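Side-chain contacts in glyceraldehyde-3-phosphate dehydrogenase (Sulfolobus solfataricus, PDB 1B7G), which catalyses the oxidation and phosphorylation of D-glyceraldehyde 3-phosphate to 1,3-bisphosphoglycerate in glycolysis, with NAD or preferably NADP as cofactor: residues K94-Y97 with L98-R102; V262-A265 with R266-R270; V278-S282 with D283-V287. The protein carries 1 engineered substitution. All blocks are in the same frame, centred on the assembly; numbering follows the deposited sequence.

Interaction 1 of 3, residues K94-Y97 with L98-R102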
loop_
_atom_site.group_PDB
_atom_site.type_symbol
_atom_site.label_atom_id
_atom_site.label_comp_id
_atom_site.label_asym_id
_atom_site.label_seq_id
_atom_site.Cartn_x
_atom_site.Cartn_y
_atom_site.Cartn_z
ATOM N N LYS A 94 -19.854 23.657 12.277
ATOM C CA LYS A 94 -20.050 23.871 13.713
ATOM C C LYS A 94 -21.412 24.414 14.103
ATOM O O LYS A 94 -22.107 23.841 14.957
ATOM C CB LYS A 94 -18.860 24.635 14.295
ATOM C CG LYS A 94 -18.999 25.006 15.761
ATOM C CD LYS A 94 -19.130 23.778 16.639
ATOM C CE LYS A 94 -19.365 24.171 18.095
ATOM N NZ LYS A 94 -18.358 25.112 18.616
ATOM N N PRO A 95 -21.921 25.482 13.531
ATOM C CA PRO A 95 -23.249 25.998 13.843
ATOM C C PRO A 95 -24.359 24.991 13.567
ATOM O O PRO A 95 -25.338 24.924 14.330
ATOM C CB PRO A 95 -23.390 27.238 12.982
ATOM C CG PRO A 95 -22.346 27.137 11.926
ATOM C CD PRO A 95 -21.222 26.329 12.519
ATOM N N ILE A 96 -24.257 24.175 12.528
ATOM C CA ILE A 96 -25.261 23.136 12.253
ATOM C C ILE A 96 -25.308 22.076 13.330
ATOM O O ILE A 96 -26.371 21.758 13.897
ATOM C CB ILE A 96 -25.017 22.552 10.852
ATOM C CG1 ILE A 96 -25.204 23.672 9.820
ATOM C CG2 ILE A 96 -25.953 21.398 10.549
ATOM C CD1 ILE A 96 -24.568 23.454 8.484
ATOM N N TYR A 97 -24.155 21.563 13.783
ATOM C CA TYR A 97 -24.163 20.610 14.897
ATOM C C TYR A 97 -24.758 21.237 16.164
ATOM O O TYR A 97 -25.394 20.568 16.983
ATOM C CB TYR A 97 -22.779 20.066 15.198
ATOM C CG TYR A 97 -21.972 19.529 14.042
ATOM C CD1 TYR A 97 -22.537 18.790 13.018
ATOM C CD2 TYR A 97 -20.595 19.755 14.007
ATOM C CE1 TYR A 97 -21.778 18.288 11.976
ATOM C CE2 TYR A 97 -19.820 19.242 12.976
ATOM C CZ TYR A 97 -20.406 18.520 11.961
ATOM O OH TYR A 97 -19.655 18.048 10.914
ATOM N N LEU A 98 -24.514 22.529 16.395
ATOM C CA LEU A 98 -25.048 23.172 17.588
ATOM C C LEU A 98 -26.578 23.282 17.549
ATOM O O LEU A 98 -27.255 23.090 18.573
ATOM C CB LEU A 98 -24.497 24.593 17.744
ATOM C CG LEU A 98 -23.140 24.701 18.436
ATOM C CD1 LEU A 98 -22.528 26.068 18.149
ATOM C CD2 LEU A 98 -23.284 24.421 19.916
ATOM N N GLN A 99 -27.078 23.681 16.391
ATOM C CA GLN A 99 -28.525 23.883 16.224
ATOM C C GLN A 99 -29.257 22.546 16.219
ATOM O O GLN A 99 -30.375 22.419 16.720
ATOM C CB GLN A 99 -28.834 24.673 14.954
ATOM C CG GLN A 99 -28.695 23.864 13.679
ATOM C CD GLN A 99 -29.484 24.435 12.519
ATOM O OE1 GLN A 99 -28.986 25.292 11.779
ATOM N NE2 GLN A 99 -30.716 23.954 12.351
ATOM N N LEU A 100 -28.573 21.512 15.734
ATOM C CA LEU A 100 -29.115 20.164 15.724
ATOM C C LEU A 100 -28.707 19.415 16.981
ATOM O O LEU A 100 -28.969 18.227 17.129
ATOM C CB LEU A 100 -28.745 19.414 14.456
ATOM C CG LEU A 100 -29.211 20.048 13.137
ATOM C CD1 LEU A 100 -28.655 19.290 11.949
ATOM C CD2 LEU A 100 -30.741 20.060 13.108
ATOM N N GLN A 101 -28.139 20.135 17.937
ATOM C CA GLN A 101 -27.770 19.615 19.237
ATOM C C GLN A 101 -27.016 18.306 19.225
ATOM O O GLN A 101 -27.316 17.358 19.958
ATOM C CB GLN A 101 -29.048 19.541 20.109
ATOM C CG GLN A 101 -29.738 20.902 20.255
ATOM C CD GLN A 101 -31.117 20.776 20.883
ATOM O OE1 GLN A 101 -31.410 19.773 21.552
ATOM N NE2 GLN A 101 -31.972 21.770 20.678
ATOM N N ARG A 102 -25.906 18.219 18.444
ATOM C CA ARG A 102 -25.125 16.977 18.416
ATOM C C ARG A 102 -23.654 17.246 18.746
ATOM O O ARG A 102 -23.110 18.204 18.214
ATOM C CB ARG A 102 -25.229 16.341 17.029
ATOM C CG ARG A 102 -26.640 15.865 16.680
ATOM C CD ARG A 102 -27.021 14.619 17.461
ATOM N NE ARG A 102 -28.332 14.106 17.100
ATOM C CZ ARG A 102 -29.479 14.373 17.717
ATOM N NH1 ARG A 102 -29.533 15.166 18.778
ATOM N NH2 ARG A 102 -30.606 13.826 17.271
#
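Ile96 and Leu100, one helical turn apart, lie side by side and point the same way. CG2 of Ile96 meets CD1 of Leu100 at 3.7 Å. Leu98 rests against the aliphatic part of Lys94. Its CD1 lies 3.7 Å from CE of Lys94, whose chain crosses it obliquely. The Lys94 side chain starts with CG anti to the backbone N (chi1 176°) and bends at chi2, which brings its CE methylene over the leucine. Its NZ passes on to bond Val114 O and makes a cation-pi contact with Tyr133. The backbone sets these spacings. Leu98 N bonds Lys94 O, Gln99 N bonds Pro95 O, and Leu100 N bonds Ile96 O at 2.9 Å. The helix then stops in a Schellman motif with Gln101, at positive phi (47°), as its C-prime residue. Arg102 N reaches back to Tyr97 O at 2.8 Å, nearly straight at 169°. A weak bond joins Gln101 N to Leu98 O at 3.1 Å. The motif turns the chain out of helix 89-99 into strand 103-106 of the Rossmann-type beta-alpha-beta unit. Tyr97 faces inward to Ala104, with its OH bonded to Asp83 and Asn7. Ile96 and Leu100 pack on Ile75 of helix 71-77.

Interaction 2 of 3, residues V262-A265 with R266-R270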
loop_
_atom_site.group_PDB
_atom_site.type_symbol
_atom_site.label_atom_id
_atom_site.label_comp_id
_atom_site.label_asym_id
_atom_site.label_seq_id
_atom_site.Cartn_x
_atom_site.Cartn_y
_atom_site.Cartn_z
ATOM N N VAL A 262 6.847 1.599 4.913
ATOM C CA VAL A 262 5.564 1.330 4.214
ATOM C C VAL A 262 5.567 -0.139 3.784
ATOM O O VAL A 262 4.608 -0.871 3.937
ATOM C CB VAL A 262 5.328 2.216 3.002
ATOM C CG1 VAL A 262 4.095 1.821 2.140
ATOM C CG2 VAL A 262 5.125 3.668 3.429
ATOM N N GLU A 263 6.692 -0.596 3.246
ATOM C CA GLU A 263 6.864 -1.966 2.883
ATOM C C GLU A 263 6.637 -2.920 4.061
ATOM O O GLU A 263 5.958 -3.918 3.864
ATOM C CB GLU A 263 8.246 -2.264 2.273
ATOM C CG GLU A 263 8.214 -3.536 1.433
ATOM C CD GLU A 263 7.573 -3.472 0.087
ATOM O OE1 GLU A 263 6.983 -2.468 -0.365
ATOM O OE2 GLU A 263 7.597 -4.526 -0.603
ATOM N N VAL A 264 7.235 -2.673 5.208
ATOM C CA VAL A 264 7.017 -3.509 6.390
ATOM C C VAL A 264 5.522 -3.690 6.653
ATOM O O VAL A 264 5.060 -4.805 6.918
ATOM C CB VAL A 264 7.691 -2.926 7.641
ATOM C CG1 VAL A 264 7.167 -3.595 8.927
ATOM C CG2 VAL A 264 9.205 -3.100 7.525
ATOM N N ALA A 265 4.769 -2.600 6.559
ATOM C CA ALA A 265 3.346 -2.624 6.801
ATOM C C ALA A 265 2.579 -3.470 5.788
ATOM O O ALA A 265 1.568 -4.113 6.172
ATOM C CB ALA A 265 2.780 -1.208 6.812
ATOM N N ARG A 266 2.955 -3.367 4.516
ATOM C CA ARG A 266 2.404 -4.156 3.453
ATOM C C ARG A 266 2.628 -5.651 3.759
ATOM O O ARG A 266 1.664 -6.397 3.698
ATOM C CB ARG A 266 3.024 -3.847 2.069
ATOM C CG ARG A 266 2.612 -2.493 1.512
ATOM C CD ARG A 266 3.433 -2.179 0.246
ATOM N NE ARG A 266 2.725 -2.669 -0.949
ATOM C CZ ARG A 266 3.338 -2.835 -2.125
ATOM N NH1 ARG A 266 4.635 -2.590 -2.303
ATOM N NH2 ARG A 266 2.617 -3.272 -3.141
ATOM N N ASP A 267 3.827 -6.074 4.077
ATOM C CA ASP A 267 4.153 -7.447 4.353
ATOM C C ASP A 267 3.588 -7.976 5.673
ATOM O O ASP A 267 3.392 -9.194 5.778
ATOM C CB ASP A 267 5.679 -7.687 4.385
ATOM C CG ASP A 267 6.246 -7.528 2.952
ATOM O OD1 ASP A 267 5.429 -7.391 2.025
ATOM O OD2 ASP A 267 7.472 -7.542 2.808
ATOM N N LEU A 268 3.323 -7.103 6.627
ATOM C CA LEU A 268 2.685 -7.459 7.884
ATOM C C LEU A 268 1.172 -7.527 7.682
ATOM O O LEU A 268 0.419 -7.923 8.595
ATOM C CB LEU A 268 3.011 -6.465 9.025
ATOM C CG LEU A 268 4.392 -6.600 9.668
ATOM C CD1 LEU A 268 4.605 -5.456 10.673
ATOM C CD2 LEU A 268 4.582 -7.921 10.397
ATOM N N LYS A 269 0.705 -7.124 6.499
ATOM C CA LYS A 269 -0.682 -7.152 6.101
ATOM C C LYS A 269 -1.543 -6.244 6.959
ATOM O O LYS A 269 -2.696 -6.526 7.286
ATOM C CB LYS A 269 -1.194 -8.613 6.077
ATOM C CG LYS A 269 -0.339 -9.648 5.360
ATOM C CD LYS A 269 0.023 -9.307 3.926
ATOM C CE LYS A 269 0.942 -10.363 3.299
ATOM N NZ LYS A 269 0.201 -11.565 2.790
ATOM N N ARG A 270 -1.015 -5.047 7.319
ATOM C CA ARG A 270 -1.793 -4.078 8.079
ATOM C C ARG A 270 -2.811 -3.462 7.123
ATOM O O ARG A 270 -2.463 -3.280 5.938
ATOM C CB ARG A 270 -0.880 -3.006 8.710
ATOM C CG ARG A 270 0.215 -3.686 9.551
ATOM C CD ARG A 270 0.928 -2.707 10.482
ATOM N NE ARG A 270 0.105 -2.369 11.661
ATOM C CZ ARG A 270 0.326 -1.357 12.487
ATOM N NH1 ARG A 270 1.364 -0.503 12.313
ATOM N NH2 ARG A 270 -0.459 -1.186 13.542
HETATM O O HOH W 1 4.750 -5.673 -0.444
#
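Glu263 and Arg266 form a salt bridge within this helix end, with OE1 of Glu263 3.0 Å from NH1 of Arg266. The groups are far from coplanar, their planes 78° apart. NH1 comes to the syn side of OE1, 23° out of the carboxylate plane. The arginine bends at chi3 (91°), turning its guanidinium toward the glutamate. One water also links the acids, donating to OE2 of Glu263 and OD1 of Asp267, each at 3.1 Å. Val264 and Leu268 supply an apolar contact, CG1 of Val264 alongside CD1 of Leu268 at 3.6 Å. Backbone bonds run from Arg266 N to Val262 O, Asp267 N to Glu263 O and Leu268 N to Val264 O. A Schellman motif at Lys269 ends helix 258-267. There Arg270 N bonds Ala265 O, and Lys269 N bonds Arg266 O. In the second subunit, Lys14 pairs with both Glu263 and Asp267, Glu301 pairs with Arg266, and Arg272 is a further polar partner of Arg266. OE2 of Glu263 and OD1 of Asp267 stand 4.5 Å apart. Their repulsion is probably eased by the shared water and lysine. The pairs with Lys14 and Glu301 make this helix end part of an ionic subunit interface.

Interaction 3 of 3, residues V278-S282 with D283-V287; sequences VMIFS and DSIYV
Ile280 and Ile285 cross at about a right angle where the strand is interrupted. CG2 of Ile280 sits against the longer CG1-CD1 branch of Ile285, 3.9 Å from its CG1 and 4.0 Å from its CD1. Both side chains also pack on Leu240 of helix 233-241.

The hydroxyl of Ser284 folds onto the backbone. Its OG lies between the backbone N and the carbonyl carbon (chi1 82°), which turns the hydroxyl back to Phe281 O. The OG donates to that carbonyl at 2.6 Å, in its plane and on a lone pair. The amide N of Ser284 reaches the same oxygen at 2.9 Å, but from above the carbonyl plane, 55° out of it. OG also bonds Met295 N of strand 291-298, the partner strand of the hairpin.

One water bridges the side chains of Ser282 and Asp283. It lies 3.0 Å from Ser282 OG and donates to Asp283 OD1. Asp283 OD2 bonds Ser251 OG. The bond from Ser284 N to Phe281 O makes a type I turn over 281-284. An overlapping turn over 282-285 follows, held by a weak bond of 3.4 Å from Ile285 N to Ser282 O. Both turns lie within strand 278-288 and interrupt it.

Phe281 O thus takes two donors from one residue, using different directions round the oxygen. Because the hydroxyl of Ser284 also bonds Met295 N, this one side chain both closes the turn and ties it to strand 291-298.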
loop_
_atom_site.group_PDB
_atom_site.type_symbol
_atom_site.label_atom_id
_atom_site.label_comp_id
_atom_site.label_asym_id
_atom_site.label_seq_id
_atom_site.Cartn_x
_atom_site.Cartn_y
_atom_site.Cartn_z
ATOM N N VAL A 278 3.692 6.290 16.350
ATOM C CA VAL A 278 4.877 7.161 16.106
ATOM C C VAL A 278 6.058 6.240 15.931
ATOM O O VAL A 278 6.207 5.329 16.768
ATOM C CB VAL A 278 5.107 8.141 17.281
ATOM C CG1 VAL A 278 6.411 8.941 17.142
ATOM C CG2 VAL A 278 3.951 9.141 17.339
ATOM N N MET A 279 6.845 6.361 14.847
ATOM C CA MET A 279 7.928 5.447 14.547
ATOM C C MET A 279 9.295 6.033 14.931
ATOM O O MET A 279 9.855 6.829 14.159
ATOM C CB MET A 279 7.949 5.080 13.053
ATOM C CG MET A 279 6.818 4.173 12.594
ATOM S SD MET A 279 6.417 4.368 10.844
ATOM C CE MET A 279 5.288 5.699 10.850
ATOM N N ILE A 280 9.766 5.760 16.144
ATOM C CA ILE A 280 11.017 6.356 16.613
ATOM C C ILE A 280 12.206 5.498 16.199
ATOM O O ILE A 280 12.230 4.289 16.435
ATOM C CB ILE A 280 11.040 6.540 18.139
ATOM C CG1 ILE A 280 9.947 7.526 18.564
ATOM C CG2 ILE A 280 12.428 7.015 18.604
ATOM C CD1 ILE A 280 9.778 7.708 20.045
ATOM N N PHE A 281 13.176 6.139 15.548
ATOM C CA PHE A 281 14.409 5.448 15.157
ATOM C C PHE A 281 15.285 5.248 16.377
ATOM O O PHE A 281 15.770 6.218 16.972
ATOM C CB PHE A 281 15.140 6.265 14.056
ATOM C CG PHE A 281 14.340 6.162 12.767
ATOM C CD1 PHE A 281 13.281 7.014 12.520
ATOM C CD2 PHE A 281 14.650 5.157 11.858
ATOM C CE1 PHE A 281 12.569 6.905 11.352
ATOM C CE2 PHE A 281 13.916 5.028 10.681
ATOM C CZ PHE A 281 12.877 5.896 10.453
ATOM N N SER A 282 15.374 4.000 16.843
ATOM C CA SER A 282 16.064 3.670 18.066
ATOM C C SER A 282 17.548 3.980 18.095
ATOM O O SER A 282 18.005 4.469 19.154
ATOM C CB SER A 282 15.831 2.202 18.493
ATOM O OG SER A 282 16.531 1.302 17.675
ATOM N N ASP A 283 18.231 4.015 16.965
ATOM C CA ASP A 283 19.617 4.465 16.923
ATOM C C ASP A 283 19.702 5.984 17.030
ATOM O O ASP A 283 20.803 6.468 17.299
ATOM C CB ASP A 283 20.269 4.051 15.586
ATOM C CG ASP A 283 20.688 2.605 15.549
ATOM O OD1 ASP A 283 20.398 1.845 16.497
ATOM O OD2 ASP A 283 21.325 2.187 14.557
ATOM N N SER A 284 18.592 6.691 16.847
ATOM C CA SER A 284 18.527 8.118 16.923
ATOM C C SER A 284 18.498 8.654 18.422
ATOM O O SER A 284 18.770 9.825 18.603
ATOM C CB SER A 284 17.377 8.747 16.172
ATOM O OG SER A 284 16.162 8.746 16.876
ATOM N N ILE A 285 17.988 7.829 19.312
ATOM C CA ILE A 285 17.797 8.193 20.693
ATOM C C ILE A 285 19.103 8.562 21.372
ATOM O O ILE A 285 19.899 7.733 21.796
ATOM C CB ILE A 285 17.033 7.125 21.491
ATOM C CG1 ILE A 285 15.627 6.926 20.867
ATOM C CG2 ILE A 285 16.920 7.609 22.945
ATOM C CD1 ILE A 285 14.929 5.680 21.489
ATOM N N TYR A 286 19.260 9.870 21.547
ATOM C CA TYR A 286 20.450 10.449 22.170
ATOM C C TYR A 286 20.125 11.122 23.497
ATOM O O TYR A 286 19.408 12.121 23.548
ATOM C CB TYR A 286 21.054 11.418 21.168
ATOM C CG TYR A 286 22.215 12.249 21.639
ATOM C CD1 TYR A 286 22.063 13.308 22.528
ATOM C CD2 TYR A 286 23.488 11.984 21.162
ATOM C CE1 TYR A 286 23.149 14.064 22.947
ATOM C CE2 TYR A 286 24.581 12.733 21.565
ATOM C CZ TYR A 286 24.403 13.771 22.447
ATOM O OH TYR A 286 25.510 14.495 22.832
ATOM N N VAL A 287 20.637 10.561 24.587
ATOM C CA VAL A 287 20.403 11.071 25.922
ATOM C C VAL A 287 21.734 11.452 26.564
ATOM O O VAL A 287 22.647 10.634 26.644
ATOM C CB VAL A 287 19.697 10.020 26.802
ATOM C CG1 VAL A 287 19.380 10.621 28.162
ATOM C CG2 VAL A 287 18.462 9.459 26.097
HETATM O O HOH W 2 19.049 1.012 19.211
#

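Interaction 1 lies at the surface of the nucleotide-binding part of the chain, while interactions 2 and 3 are both partly buried in the C-terminal part. The centre of interaction 1 is about 40 Å from that of interaction 2 and 43 Å from that of interaction 3. Residues 262-270 and 278-287 belong to one beta-alpha-beta unit, their nearest atoms about 7 Å apart without touching. Interactions 1 and 2 both end a helix by a Schellman motif. They differ in side chains: mainly apolar contacts within one subunit in the first, ion pairs reaching the second subunit in the other. Interaction 3 instead breaks a strand, with a serine hydroxyl and amide bonding one backbone carbonyl.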